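Local coordinates for protein probable TonB-dependent receptor (Pseudomonas aeruginosa, PDB 4K3F) that probably serves as the lipid-anchored periplasmic binding protein of a methionine transport system, and holds a selenomethionine in its ligand pocket, at residues 3-8 with 213-218; 7-12 with 16-21; 104-109 with 115-120. All coordinates share one frame; numbering follows the deposited sequence.

Contact 1 (3-8 with 213-218); sequences ESLTVA and QKLAKA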
loop_
_atom_site.group_PDB
_atom_site.type_symbol
_atom_site.label_atom_id
_atom_site.label_comp_id
_atom_site.label_asym_id
_atom_site.label_seq_id
_atom_site.Cartn_x
_atom_site.Cartn_y
_atom_site.Cartn_z
ATOM N N GLU A 3 26.160 10.412 -7.504
ATOM C CA GLU A 3 25.026 10.417 -8.427
ATOM C C GLU A 3 23.769 10.843 -7.616
ATOM O O GLU A 3 23.476 10.265 -6.578
ATOM C CB GLU A 3 24.769 9.038 -9.053
ATOM C CG GLU A 3 25.813 8.521 -10.076
ATOM C CD GLU A 3 25.902 6.988 -10.286
ATOM O OE1 GLU A 3 25.491 6.160 -9.426
ATOM O OE2 GLU A 3 26.454 6.588 -11.336
ATOM N N SER A 4 23.044 11.834 -8.088
ATOM C CA SER A 4 21.775 12.247 -7.493
ATOM C C SER A 4 20.659 11.261 -7.803
ATOM O O SER A 4 20.504 10.845 -8.951
ATOM C CB SER A 4 21.365 13.598 -8.074
ATOM O OG SER A 4 20.139 14.042 -7.529
ATOM N N LEU A 5 19.812 10.975 -6.820
ATOM C CA LEU A 5 18.657 10.068 -7.038
ATOM C C LEU A 5 17.517 10.572 -6.202
ATOM O O LEU A 5 17.574 10.533 -4.993
ATOM C CB LEU A 5 19.008 8.612 -6.705
ATOM C CG LEU A 5 17.924 7.580 -6.923
ATOM C CD1 LEU A 5 17.529 7.537 -8.385
ATOM C CD2 LEU A 5 18.452 6.223 -6.465
ATOM N N THR A 6 16.480 11.102 -6.842
ATOM C CA THR A 6 15.386 11.698 -6.093
ATOM C C THR A 6 14.190 10.725 -6.083
ATOM O O THR A 6 13.828 10.200 -7.116
ATOM C CB THR A 6 14.967 13.053 -6.706
ATOM O OG1 THR A 6 14.691 12.880 -8.095
ATOM C CG2 THR A 6 16.072 14.083 -6.515
ATOM N N VAL A 7 13.595 10.502 -4.908
ATOM C CA VAL A 7 12.557 9.467 -4.705
ATOM C C VAL A 7 11.385 10.026 -3.901
ATOM O O VAL A 7 11.575 10.524 -2.775
ATOM C CB VAL A 7 13.112 8.224 -3.974
ATOM C CG1 VAL A 7 12.080 7.128 -3.925
ATOM C CG2 VAL A 7 14.333 7.694 -4.689
ATOM N N ALA A 8 10.193 9.985 -4.502
ATOM C CA ALA A 8 8.974 10.347 -3.766
ATOM C C ALA A 8 8.470 9.147 -2.971
ATOM O O ALA A 8 8.435 8.022 -3.483
ATOM C CB ALA A 8 7.899 10.749 -4.748
ATOM N N GLN A 213 19.974 0.868 -9.687
ATOM C CA GLN A 213 20.282 -0.506 -9.343
ATOM C C GLN A 213 20.847 -0.598 -7.933
ATOM O O GLN A 213 20.545 -1.570 -7.219
ATOM C CB GLN A 213 21.306 -1.123 -10.298
ATOM C CG GLN A 213 20.834 -1.350 -11.732
ATOM C CD GLN A 213 21.969 -1.918 -12.656
ATOM O OE1 GLN A 213 23.185 -1.778 -12.398
ATOM N NE2 GLN A 213 21.552 -2.573 -13.726
ATOM N N LYS A 214 21.682 0.365 -7.557
ATOM C CA LYS A 214 22.258 0.366 -6.193
ATOM C C LYS A 214 21.127 0.532 -5.192
ATOM O O LYS A 214 21.124 -0.157 -4.185
ATOM C CB LYS A 214 23.261 1.467 -6.070
ATOM C CG LYS A 214 24.569 1.140 -6.767
ATOM C CD LYS A 214 25.515 2.307 -6.830
ATOM C CE LYS A 214 26.895 1.868 -7.338
ATOM N NZ LYS A 214 27.669 3.086 -7.639
ATOM N N LEU A 215 20.179 1.443 -5.444
ATOM C CA LEU A 215 19.030 1.567 -4.525
ATOM C C LEU A 215 18.245 0.282 -4.418
ATOM O O LEU A 215 17.912 -0.154 -3.319
ATOM C CB LEU A 215 18.098 2.708 -4.931
ATOM C CG LEU A 215 16.814 2.917 -4.082
ATOM C CD1 LEU A 215 17.052 3.145 -2.603
ATOM C CD2 LEU A 215 15.994 4.083 -4.621
ATOM N N ALA A 216 17.895 -0.315 -5.572
ATOM C CA ALA A 216 17.171 -1.584 -5.595
ATOM C C ALA A 216 17.888 -2.670 -4.747
ATOM O O ALA A 216 17.260 -3.389 -3.962
ATOM C CB ALA A 216 16.940 -2.055 -7.044
ATOM N N LYS A 217 19.215 -2.794 -4.907
ATOM C CA LYS A 217 19.983 -3.780 -4.181
ATOM C C LYS A 217 19.968 -3.475 -2.690
ATOM O O LYS A 217 19.813 -4.383 -1.895
ATOM C CB LYS A 217 21.425 -3.846 -4.702
ATOM C CG LYS A 217 22.297 -4.869 -3.989
ATOM C CD LYS A 217 23.501 -5.263 -4.849
ATOM C CE LYS A 217 24.657 -5.814 -4.024
ATOM N NZ LYS A 217 25.939 -5.695 -4.775
ATOM N N ALA A 218 20.129 -2.213 -2.314
ATOM C CA ALA A 218 20.106 -1.813 -0.888
ATOM C C ALA A 218 18.776 -2.138 -0.252
ATOM O O ALA A 218 18.700 -2.515 0.920
ATOM C CB ALA A 218 20.406 -0.328 -0.731
#
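Glu3 brings its carboxylate near the end of Lys214, the two long side chains crossing at about a right angle. Glu3 OE1 and Lys214 NZ remain 4.2 Å apart, too far for a salt bridge, so any attraction here is long-range. The firmer partners of that ammonium are the carboxylate of Asp210, one turn earlier in its helix, and the carbonyl oxygen of Glu28. Further along the strand, Leu5 makes the main apolar contact. With CG anti to the backbone N (chi1 -178°), it extends its CD2 branch over Leu215, 3.7 Å from Leu215 CD2, and the same methyl also lies against Leu215 CB. Val7 comes next and adds CG2, 4.0 Å from Leu215 CD2. That one leucine methyl therefore bridges two successive inward residues of the strand, and Leu215 also packs on Val21 and Leu25 of helix 11-26. No hydrogen bond links the segments; their axes pass 11.0 Å apart at 59°, a spacing filled by these branched side chains. Together they show how an alpha/beta sandwich is built: strand 3-9, inside a mixed sheet of a periplasmic-binding-protein lobe, has part of one face covered by a helix from late in the sequence, next to helix 11-26.

Contact 2 (7-12 with 16-21); sequences VAATPV and EILNVV
The carbonyl oxygen of Pro11 receives the backbone N-H of Glu16 in a long, weak hydrogen bond (Glu16 N to Pro11 O 3.5 Å, with 134° at the hydrogen), and Glu16 CG leans on the same oxygen. This is the turn from strand into helix of a beta-alpha-beta unit, in which helix 11-26 connects strand 3-9 to its parallel neighbour 30-36. Beside the weak bond, Glu16 brings its carboxylate across the forked end of Val12, one oxygen to each methyl: Glu16 OE1 lies 3.7 Å from Val12 CG1, and Glu16 OE2 lies 3.8 Å from Val12 CG2. The methyls of Val12 offer nothing polar; the polar partner of OE1 is Tyr232 of helix 222-232, whose OH is hydrogen-bonded to it. Val12 also touches Leu176 and Glu177, which links this turn to helix 172-177.

Two residues further along, the helix meets the strand by purely apolar packing. Leu18 has CG anti to its own carbonyl carbon (chi1 -65°), a setting that carries the end of the side chain onto the sheet, where it also packs on Ile34 of strand 30-36. Its CD1 methyl rests on two residues of one strand face, 3.8 Å from Ala9 CB and 3.7 Å from Val7 CG1.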
loop_
_atom_site.group_PDB
_atom_site.type_symbol
_atom_site.label_atom_id
_atom_site.label_comp_id
_atom_site.label_asym_id
_atom_site.label_seq_id
_atom_site.Cartn_x
_atom_site.Cartn_y
_atom_site.Cartn_z
ATOM N N VAL A 7 13.595 10.502 -4.908
ATOM C CA VAL A 7 12.557 9.467 -4.705
ATOM C C VAL A 7 11.385 10.026 -3.901
ATOM O O VAL A 7 11.575 10.524 -2.775
ATOM C CB VAL A 7 13.112 8.224 -3.974
ATOM C CG1 VAL A 7 12.080 7.128 -3.925
ATOM C CG2 VAL A 7 14.333 7.694 -4.689
ATOM N N ALA A 8 10.193 9.985 -4.502
ATOM C CA ALA A 8 8.974 10.347 -3.766
ATOM C C ALA A 8 8.470 9.147 -2.971
ATOM O O ALA A 8 8.435 8.022 -3.483
ATOM C CB ALA A 8 7.899 10.749 -4.748
ATOM N N ALA A 9 8.005 9.383 -1.751
ATOM C CA ALA A 9 7.555 8.294 -0.886
ATOM C C ALA A 9 6.484 8.735 0.076
ATOM O O ALA A 9 6.488 9.896 0.487
ATOM C CB ALA A 9 8.716 7.771 -0.085
ATOM N N THR A 10 5.592 7.823 0.446
ATOM C CA THR A 10 4.655 8.082 1.549
ATOM C C THR A 10 5.467 7.979 2.860
ATOM O O THR A 10 6.560 7.391 2.936
ATOM C CB THR A 10 3.443 7.102 1.559
ATOM O OG1 THR A 10 3.914 5.787 1.199
ATOM C CG2 THR A 10 2.417 7.539 0.514
ATOM N N PRO A 11 4.988 8.634 3.912
ATOM C CA PRO A 11 5.895 8.815 5.056
ATOM C C PRO A 11 6.223 7.540 5.824
ATOM O O PRO A 11 7.359 7.374 6.251
ATOM C CB PRO A 11 5.099 9.759 5.971
ATOM C CG PRO A 11 4.202 10.485 5.059
ATOM C CD PRO A 11 3.786 9.469 4.045
ATOM N N VAL A 12 5.249 6.637 5.961
ATOM C CA VAL A 12 5.424 5.446 6.794
ATOM C C VAL A 12 4.765 4.264 6.098
ATOM O O VAL A 12 3.580 4.320 5.813
ATOM C CB VAL A 12 4.800 5.598 8.221
ATOM C CG1 VAL A 12 5.035 4.352 9.059
ATOM C CG2 VAL A 12 5.332 6.814 8.958
ATOM N N GLU A 16 10.619 6.174 5.868
ATOM C CA GLU A 16 11.443 5.691 6.983
ATOM C C GLU A 16 12.469 4.681 6.430
ATOM O O GLU A 16 13.645 4.747 6.743
ATOM C CB GLU A 16 10.576 5.061 8.071
ATOM C CG GLU A 16 9.565 6.026 8.679
ATOM C CD GLU A 16 8.877 5.494 9.942
ATOM O OE1 GLU A 16 8.559 4.302 10.018
ATOM O OE2 GLU A 16 8.591 6.305 10.833
ATOM N N ILE A 17 11.996 3.723 5.645
ATOM C CA ILE A 17 12.893 2.755 5.016
ATOM C C ILE A 17 13.982 3.442 4.213
ATOM O O ILE A 17 15.169 3.095 4.305
ATOM C CB ILE A 17 12.078 1.792 4.116
ATOM C CG1 ILE A 17 11.219 0.871 4.993
ATOM C CG2 ILE A 17 12.995 0.985 3.189
ATOM C CD1 ILE A 17 10.132 0.118 4.226
ATOM N N LEU A 18 13.576 4.411 3.385
ATOM C CA LEU A 18 14.525 5.163 2.592
ATOM C C LEU A 18 15.552 5.945 3.423
ATOM O O LEU A 18 16.736 5.962 3.035
ATOM C CB LEU A 18 13.802 6.049 1.568
ATOM C CG LEU A 18 13.025 5.292 0.484
ATOM C CD1 LEU A 18 12.220 6.309 -0.307
ATOM C CD2 LEU A 18 13.897 4.479 -0.457
ATOM N N ASN A 19 15.142 6.519 4.565
ATOM C CA ASN A 19 16.086 7.227 5.445
ATOM C C ASN A 19 17.198 6.275 5.988
ATOM O O ASN A 19 18.347 6.669 6.140
ATOM C CB ASN A 19 15.366 7.851 6.644
ATOM C CG ASN A 19 14.532 9.074 6.283
ATOM O OD1 ASN A 19 14.902 9.852 5.443
ATOM N ND2 ASN A 19 13.430 9.261 7.003
ATOM N N VAL A 20 16.817 5.025 6.226
ATOM C CA VAL A 20 17.757 4.019 6.755
ATOM C C VAL A 20 18.690 3.525 5.650
ATOM O O VAL A 20 19.822 3.188 5.944
ATOM C CB VAL A 20 16.951 2.894 7.441
ATOM C CG1 VAL A 20 17.798 1.711 7.841
ATOM C CG2 VAL A 20 16.242 3.493 8.656
ATOM N N VAL A 21 18.221 3.505 4.385
ATOM C CA VAL A 21 19.099 3.037 3.281
ATOM C C VAL A 21 20.017 4.153 2.841
ATOM O O VAL A 21 21.063 3.875 2.253
ATOM C CB VAL A 21 18.430 2.443 1.997
ATOM C CG1 VAL A 21 17.734 1.148 2.269
ATOM C CG2 VAL A 21 17.523 3.408 1.298
#

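Contact 3 (104-109 with 115-120); sequences VVIPND and RALLLL. With MSE (selenomethionine), chain B.
Arg115 and Ala116 are successive residues of helix 110-122 with different tasks: the first reaches the bound selenomethionine, the second packs on Ile106. The arginine chain is extended, its CG anti to the backbone N (chi1 168°), and this carries the guanidinium to the ligand carboxylate. Arg115 NH1 donates to the ligand atom OXT at 2.8 Å, a somewhat bent bond (133° at the hydrogen), and the oxygen sits at the guanidinium edge, near its plane. Glu190 forms a salt bridge with NH2 and Tyr196 a cation-pi contact, so the buried group has further partners besides the ligand, which probably help to hold its orientation. Asp109, at the N-cap position of this helix, hydrogen-bonds the side chain of Asn112, another pocket residue, and so probably helps to position it.

Ala116 presses its only methyl against the strand, with Ala116 CB 3.6 Å from Ile106 CB, and the same methyl meets Pro107 CD at 4.1 Å. So small a side chain lets helix and strand come close, their axes 8.4 Å apart. Leu117 meets the other end of Ile106, whose CD1 is 3.9 Å from Leu117 CG, the two side chains crossing at about a right angle. Leu120 closes the row tip to tip with Val104, Leu120 CD1 lying 4.1 Å from Val104 CG1.

The helix runs back over its own strand at 139°, packing on a five-stranded sheet in which 103-107 lies between the parallel strands 149-153 and 167-170; Leu120 touches Ile150 and Met167 on these two neighbours.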
loop_
_atom_site.group_PDB
_atom_site.type_symbol
_atom_site.label_atom_id
_atom_site.label_comp_id
_atom_site.label_asym_id
_atom_site.label_seq_id
_atom_site.Cartn_x
_atom_site.Cartn_y
_atom_site.Cartn_z
ATOM N N VAL A 104 -19.534 -0.249 6.092
ATOM C CA VAL A 104 -18.140 -0.703 5.927
ATOM C C VAL A 104 -17.511 0.107 4.803
ATOM O O VAL A 104 -17.921 -0.005 3.639
ATOM C CB VAL A 104 -18.120 -2.203 5.605
ATOM C CG1 VAL A 104 -16.719 -2.717 5.417
ATOM C CG2 VAL A 104 -18.799 -2.977 6.731
ATOM N N VAL A 105 -16.511 0.913 5.139
ATOM C CA VAL A 105 -15.893 1.783 4.149
ATOM C C VAL A 105 -14.597 1.140 3.633
ATOM O O VAL A 105 -13.842 0.529 4.394
ATOM C CB VAL A 105 -15.693 3.228 4.664
ATOM C CG1 VAL A 105 -14.718 3.284 5.835
ATOM C CG2 VAL A 105 -15.285 4.146 3.536
ATOM N N ILE A 106 -14.397 1.262 2.332
ATOM C CA ILE A 106 -13.209 0.726 1.666
ATOM C C ILE A 106 -12.656 1.806 0.730
ATOM O O ILE A 106 -13.330 2.779 0.433
ATOM C CB ILE A 106 -13.585 -0.562 0.873
ATOM C CG1 ILE A 106 -14.434 -0.240 -0.348
ATOM C CG2 ILE A 106 -14.253 -1.587 1.805
ATOM C CD1 ILE A 106 -14.807 -1.434 -1.212
ATOM N N PRO A 107 -11.432 1.636 0.263
ATOM C CA PRO A 107 -10.925 2.614 -0.701
ATOM C C PRO A 107 -11.701 2.657 -2.013
ATOM O O PRO A 107 -12.237 1.660 -2.453
ATOM C CB PRO A 107 -9.476 2.149 -0.951
ATOM C CG PRO A 107 -9.114 1.376 0.285
ATOM C CD PRO A 107 -10.390 0.674 0.695
ATOM N N ASN A 108 -11.739 3.818 -2.617
ATOM C CA ASN A 108 -12.542 4.019 -3.846
ATOM C C ASN A 108 -11.732 3.910 -5.140
ATOM O O ASN A 108 -12.274 4.107 -6.223
ATOM C CB ASN A 108 -13.336 5.327 -3.809
ATOM C CG ASN A 108 -12.466 6.574 -3.835
ATOM O OD1 ASN A 108 -11.240 6.525 -3.874
ATOM N ND2 ASN A 108 -13.119 7.712 -3.927
ATOM N N ASP A 109 -10.456 3.547 -5.049
ATOM C CA ASP A 109 -9.680 3.270 -6.260
ATOM C C ASP A 109 -9.824 1.773 -6.642
ATOM O O ASP A 109 -10.115 0.920 -5.810
ATOM C CB ASP A 109 -8.192 3.630 -6.107
ATOM C CG ASP A 109 -7.525 2.834 -5.056
ATOM O OD1 ASP A 109 -7.736 3.110 -3.853
ATOM O OD2 ASP A 109 -6.781 1.917 -5.412
ATOM N N ARG A 115 -9.233 -5.199 -3.588
ATOM C CA ARG A 115 -8.492 -5.839 -2.523
ATOM C C ARG A 115 -9.294 -5.915 -1.198
ATOM O O ARG A 115 -9.335 -6.954 -0.542
ATOM C CB ARG A 115 -7.222 -5.047 -2.336
ATOM C CG ARG A 115 -6.421 -5.349 -1.125
ATOM C CD ARG A 115 -5.264 -4.369 -1.069
ATOM N NE ARG A 115 -4.267 -4.898 -0.200
ATOM C CZ ARG A 115 -3.124 -4.293 0.094
ATOM N NH1 ARG A 115 -2.868 -3.076 -0.386
ATOM N NH2 ARG A 115 -2.284 -4.893 0.893
ATOM N N ALA A 116 -9.922 -4.797 -0.834
ATOM C CA ALA A 116 -10.753 -4.730 0.351
ATOM C C ALA A 116 -11.927 -5.680 0.250
ATOM O O ALA A 116 -12.212 -6.409 1.205
ATOM C CB ALA A 116 -11.242 -3.302 0.569
ATOM N N LEU A 117 -12.597 -5.705 -0.929
ATOM C CA LEU A 117 -13.731 -6.617 -1.105
ATOM C C LEU A 117 -13.265 -8.080 -0.983
ATOM O O LEU A 117 -13.979 -8.930 -0.432
ATOM C CB LEU A 117 -14.406 -6.385 -2.445
ATOM C CG LEU A 117 -15.178 -5.072 -2.546
ATOM C CD1 LEU A 117 -15.596 -4.805 -3.992
ATOM C CD2 LEU A 117 -16.405 -5.119 -1.645
ATOM N N LEU A 118 -12.085 -8.379 -1.518
ATOM C CA LEU A 118 -11.542 -9.738 -1.395
ATOM C C LEU A 118 -11.261 -10.139 0.053
ATOM O O LEU A 118 -11.479 -11.294 0.422
ATOM C CB LEU A 118 -10.277 -9.903 -2.250
ATOM C CG LEU A 118 -10.543 -9.930 -3.760
ATOM C CD1 LEU A 118 -9.224 -9.993 -4.511
ATOM C CD2 LEU A 118 -11.400 -11.097 -4.177
ATOM N N LEU A 119 -10.801 -9.200 0.873
ATOM C CA LEU A 119 -10.612 -9.460 2.307
ATOM C C LEU A 119 -11.977 -9.708 2.952
ATOM O O LEU A 119 -12.126 -10.628 3.771
ATOM C CB LEU A 119 -9.885 -8.285 3.009
ATOM C CG LEU A 119 -9.699 -8.490 4.515
ATOM C CD1 LEU A 119 -8.944 -9.798 4.817
ATOM C CD2 LEU A 119 -9.034 -7.279 5.163
ATOM N N LEU A 120 -12.989 -8.905 2.612
ATOM C CA LEU A 120 -14.342 -9.149 3.159
ATOM C C LEU A 120 -14.836 -10.549 2.753
ATOM O O LEU A 120 -15.508 -11.262 3.541
ATOM C CB LEU A 120 -15.350 -8.090 2.705
ATOM C CG LEU A 120 -15.055 -6.686 3.210
ATOM C CD1 LEU A 120 -15.998 -5.639 2.598
ATOM C CD2 LEU A 120 -15.148 -6.644 4.719
HETATM N N MSE B 300 1.278 1.015 0.954
HETATM C CA MSE B 300 -0.059 0.789 0.332
HETATM C C MSE B 300 -0.402 -0.680 0.550
HETATM O O MSE B 300 0.463 -1.543 0.369
HETATM O OXT MSE B 300 -1.544 -1.007 0.892
HETATM C CB MSE B 300 -0.061 1.134 -1.166
HETATM C CG MSE B 300 -1.417 0.941 -1.803
HETATM SE SE MSE B 300 -1.306 1.225 -3.743
HETATM C CE MSE B 300 -0.959 3.081 -3.777
#

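How the contacts relate
Contacts 1 and 2 form one continuous piece of packing: their centres are 11 Å apart, both use strand 3-9, and they share Val7, while Leu215 of contact 1 touches Leu18 and Val21 of contact 2. Contact 3 belongs to the other mixed sheet, on the opposite side of the chain's centre, with its centre about 32 Å from that of contact 1 and 26 Å from that of contact 2. Along the chain, contact 2 closes before contact 3 opens, and contact 1 spans both by returning residues 213-218 to the first strand. The chain thus leaves one lobe, builds the other and comes back, as in two-lobed periplasmic binding proteins.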